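Local coordinates for tRNA (guanosine(18)-2'-O)-methyltransferase (Aquifex aeolicus, PDB 1ZJR), which methylates the 2'-hydroxyl of guanosine at position 18 in a subset of tRNAs, using S-adenosyl-L-methionine as the methyl donor, at residues D47-L52 against I164-Q169. Sequence-based numbering, arbitrary orientation.
Sequences DAVGVL and ILYEAQ
One face of the Tyr-166 ring carries the CG1 methyl of Val-49, while the CB of Ala-48 lies at the ring edge, near its plane and 3.3 Å from the phenol OH. The methyl makes a CH-pi contact: CG1 of Val-49 stands 3.5 Å from the centroid of the Tyr-166 ring, over the face. It is shifted toward CE2 and CZ, CE2 of Tyr-166 being 3.3 Å from it. Val-49 shares its two methyls among three side chains. With CG1 anti to the carbonyl carbon (chi1 -69°), that methyl reaches the tyrosine and, at 4.0 Å, the CB of Gln-169, whose amide end then bends away. CG2 turns to Leu-165 instead, meeting its CD1 at 4.0 Å, the two side chains crossing at about a right angle. The other leucine methyl, CD2, lies 4.3 Å from CG2 of Val-51. Cutting Val-49 back to alanine takes away both methyls, and is likely to leave the Tyr-166 ring freer to turn and a gap beside Leu-165 CD1. No hydrogen bond crosses this apolar contact. Gly-50, with positive phi, closes helix 36-49 in a Schellman motif and leads the chain into strand 51-57, while the Val-49 carbonyl O accepts a hydrogen bond from the Tyr-178 OH. The contact thus sets the end of helix 36-49 against helix 157-174 on the parallel sheet of this TrmH-family (SPOUT superfamily) methyltransferase: Tyr-166 lies at the exposed margin, whereas Leu-165 and Val-51 are buried against Val-28 of strand 26-31, and Leu-165 also touches Leu-123 of strand 121-126.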
ATOM      1  N   ASP A  47      -3.082   3.412   5.492  1.00 25.58           N
ATOM      2  CA  ASP A  47      -3.326   4.708   6.124  1.00 28.75           C
ATOM      3  C   ASP A  47      -2.453   4.892   7.367  1.00 28.44           C
ATOM      4  O   ASP A  47      -1.909   5.977   7.611  1.00 27.74           O
ATOM      5  CB  ASP A  47      -4.810   4.816   6.497  1.00 30.15           C
ATOM      6  CG  ASP A  47      -5.101   5.956   7.454  1.00 33.04           C
ATOM      7  OD1 ASP A  47      -4.948   7.137   7.062  1.00 31.41           O
ATOM      8  OD2 ASP A  47      -5.486   5.663   8.608  1.00 34.75           O
ATOM      9  N   ALA A  48      -2.309   3.819   8.139  1.00 26.96           N
ATOM     10  CA  ALA A  48      -1.521   3.840   9.370  1.00 27.40           C
ATOM     11  C   ALA A  48      -0.038   4.125   9.177  1.00 28.98           C
ATOM     12  O   ALA A  48       0.560   4.844   9.980  1.00 28.70           O
ATOM     13  CB  ALA A  48      -1.690   2.510  10.122  1.00 27.37           C
ATOM     14  N   VAL A  49       0.566   3.559   8.135  1.00 28.75           N
ATOM     15  CA  VAL A  49       1.990   3.767   7.903  1.00 29.65           C
ATOM     16  C   VAL A  49       2.343   4.930   7.008  1.00 30.18           C
ATOM     17  O   VAL A  49       3.519   5.191   6.777  1.00 30.03           O
ATOM     18  CB  VAL A  49       2.678   2.507   7.330  1.00 32.39           C
ATOM     19  CG1 VAL A  49       2.718   1.424   8.390  1.00 28.98           C
ATOM     20  CG2 VAL A  49       1.951   2.026   6.074  1.00 29.00           C
ATOM     21  N   GLY A  50       1.336   5.628   6.494  1.00 29.24           N
ATOM     22  CA  GLY A  50       1.620   6.765   5.644  1.00 27.51           C
ATOM     23  C   GLY A  50       1.568   6.494   4.157  1.00 27.35           C
ATOM     24  O   GLY A  50       2.066   7.293   3.365  1.00 26.34           O
ATOM     25  N   VAL A  51       0.984   5.368   3.761  1.00 26.69           N
ATOM     26  CA  VAL A  51       0.888   5.065   2.341  1.00 25.54           C
ATOM     27  C   VAL A  51      -0.211   5.942   1.752  1.00 26.74           C
ATOM     28  O   VAL A  51      -1.312   6.037   2.308  1.00 26.83           O
ATOM     29  CB  VAL A  51       0.550   3.579   2.088  1.00 26.03           C
ATOM     30  CG1 VAL A  51       0.183   3.371   0.613  1.00 27.10           C
ATOM     31  CG2 VAL A  51       1.754   2.709   2.441  1.00 24.36           C
ATOM     32  N   LEU A  52       0.092   6.574   0.625  1.00 26.72           N
ATOM     33  CA  LEU A  52      -0.865   7.456  -0.039  1.00 27.97           C
ATOM     34  C   LEU A  52      -1.520   6.814  -1.260  1.00 28.75           C
ATOM     35  O   LEU A  52      -2.655   7.148  -1.602  1.00 29.52           O
ATOM     36  CB  LEU A  52      -0.174   8.754  -0.474  1.00 27.34           C
ATOM     37  CG  LEU A  52      -1.063   9.782  -1.188  1.00 28.28           C
ATOM     38  CD1 LEU A  52      -2.132  10.293  -0.243  1.00 29.35           C
ATOM     39  CD2 LEU A  52      -0.204  10.935  -1.690  1.00 30.58           C
ATOM     40  N   ILE A 164       5.056  -6.405   6.934  1.00 24.42           N
ATOM     41  CA  ILE A 164       6.026  -5.864   5.994  1.00 24.63           C
ATOM     42  C   ILE A 164       6.003  -4.342   5.993  1.00 24.85           C
ATOM     43  O   ILE A 164       7.054  -3.706   6.061  1.00 24.36           O
ATOM     44  CB  ILE A 164       5.767  -6.386   4.574  1.00 26.16           C
ATOM     45  CG1 ILE A 164       5.836  -7.919   4.576  1.00 28.86           C
ATOM     46  CG2 ILE A 164       6.807  -5.806   3.607  1.00 26.04           C
ATOM     47  CD1 ILE A 164       5.335  -8.569   3.280  1.00 28.36           C
ATOM     48  N   LEU A 165       4.813  -3.749   5.922  1.00 23.82           N
ATOM     49  CA  LEU A 165       4.727  -2.293   5.921  1.00 23.84           C
ATOM     50  C   LEU A 165       5.291  -1.669   7.192  1.00 25.11           C
ATOM     51  O   LEU A 165       5.795  -0.544   7.161  1.00 24.40           O
ATOM     52  CB  LEU A 165       3.283  -1.829   5.714  1.00 23.94           C
ATOM     53  CG  LEU A 165       2.769  -1.953   4.275  1.00 25.80           C
ATOM     54  CD1 LEU A 165       1.317  -1.498   4.211  1.00 23.50           C
ATOM     55  CD2 LEU A 165       3.639  -1.093   3.344  1.00 25.89           C
ATOM     56  N   TYR A 166       5.212  -2.376   8.316  1.00 24.43           N
ATOM     57  CA  TYR A 166       5.757  -1.783   9.531  1.00 24.97           C
ATOM     58  C   TYR A 166       7.268  -1.932   9.631  1.00 26.45           C
ATOM     59  O   TYR A 166       7.916  -1.245  10.426  1.00 27.06           O
ATOM     60  CB  TYR A 166       5.019  -2.296  10.773  1.00 24.91           C
ATOM     61  CG  TYR A 166       3.936  -1.313  11.160  1.00 25.48           C
ATOM     62  CD1 TYR A 166       4.238  -0.167  11.909  1.00 24.86           C
ATOM     63  CD2 TYR A 166       2.633  -1.454  10.673  1.00 25.30           C
ATOM     64  CE1 TYR A 166       3.268   0.815  12.154  1.00 25.63           C
ATOM     65  CE2 TYR A 166       1.662  -0.481  10.911  1.00 25.85           C
ATOM     66  CZ  TYR A 166       1.983   0.648  11.649  1.00 27.19           C
ATOM     67  OH  TYR A 166       1.017   1.610  11.869  1.00 27.27           O
ATOM     68  N   GLU A 167       7.838  -2.816   8.817  1.00 26.42           N
ATOM     69  CA  GLU A 167       9.290  -2.919   8.785  1.00 28.21           C
ATOM     70  C   GLU A 167       9.694  -1.689   7.962  1.00 28.34           C
ATOM     71  O   GLU A 167      10.683  -1.013   8.260  1.00 26.02           O
ATOM     72  CB  GLU A 167       9.747  -4.198   8.083  1.00 29.02           C
ATOM     73  CG  GLU A 167      11.230  -4.197   7.721  1.00 32.04           C
ATOM     74  CD  GLU A 167      12.147  -4.010   8.921  1.00 35.01           C
ATOM     75  OE1 GLU A 167      13.346  -3.734   8.703  1.00 35.28           O
ATOM     76  OE2 GLU A 167      11.679  -4.144  10.075  1.00 35.39           O
ATOM     77  N   ALA A 168       8.900  -1.390   6.932  1.00 27.15           N
ATOM     78  CA  ALA A 168       9.155  -0.221   6.093  1.00 26.77           C
ATOM     79  C   ALA A 168       9.030   1.044   6.947  1.00 27.39           C
ATOM     80  O   ALA A 168       9.812   1.993   6.806  1.00 28.74           O
ATOM     81  CB  ALA A 168       8.156  -0.174   4.928  1.00 25.58           C
ATOM     82  N   GLN A 169       8.038   1.053   7.833  1.00 26.32           N
ATOM     83  CA  GLN A 169       7.803   2.186   8.724  1.00 26.44           C
ATOM     84  C   GLN A 169       9.008   2.398   9.635  1.00 27.35           C
ATOM     85  O   GLN A 169       9.474   3.522   9.821  1.00 28.64           O
ATOM     86  CB  GLN A 169       6.547   1.931   9.567  1.00 24.64           C
ATOM     87  CG  GLN A 169       6.215   3.003  10.614  1.00 25.41           C
ATOM     88  CD  GLN A 169       7.002   2.838  11.902  1.00 26.31           C
ATOM     89  OE1 GLN A 169       7.296   1.721  12.319  1.00 27.00           O
ATOM     90  NE2 GLN A 169       7.330   3.950  12.550  1.00 28.63           N
TER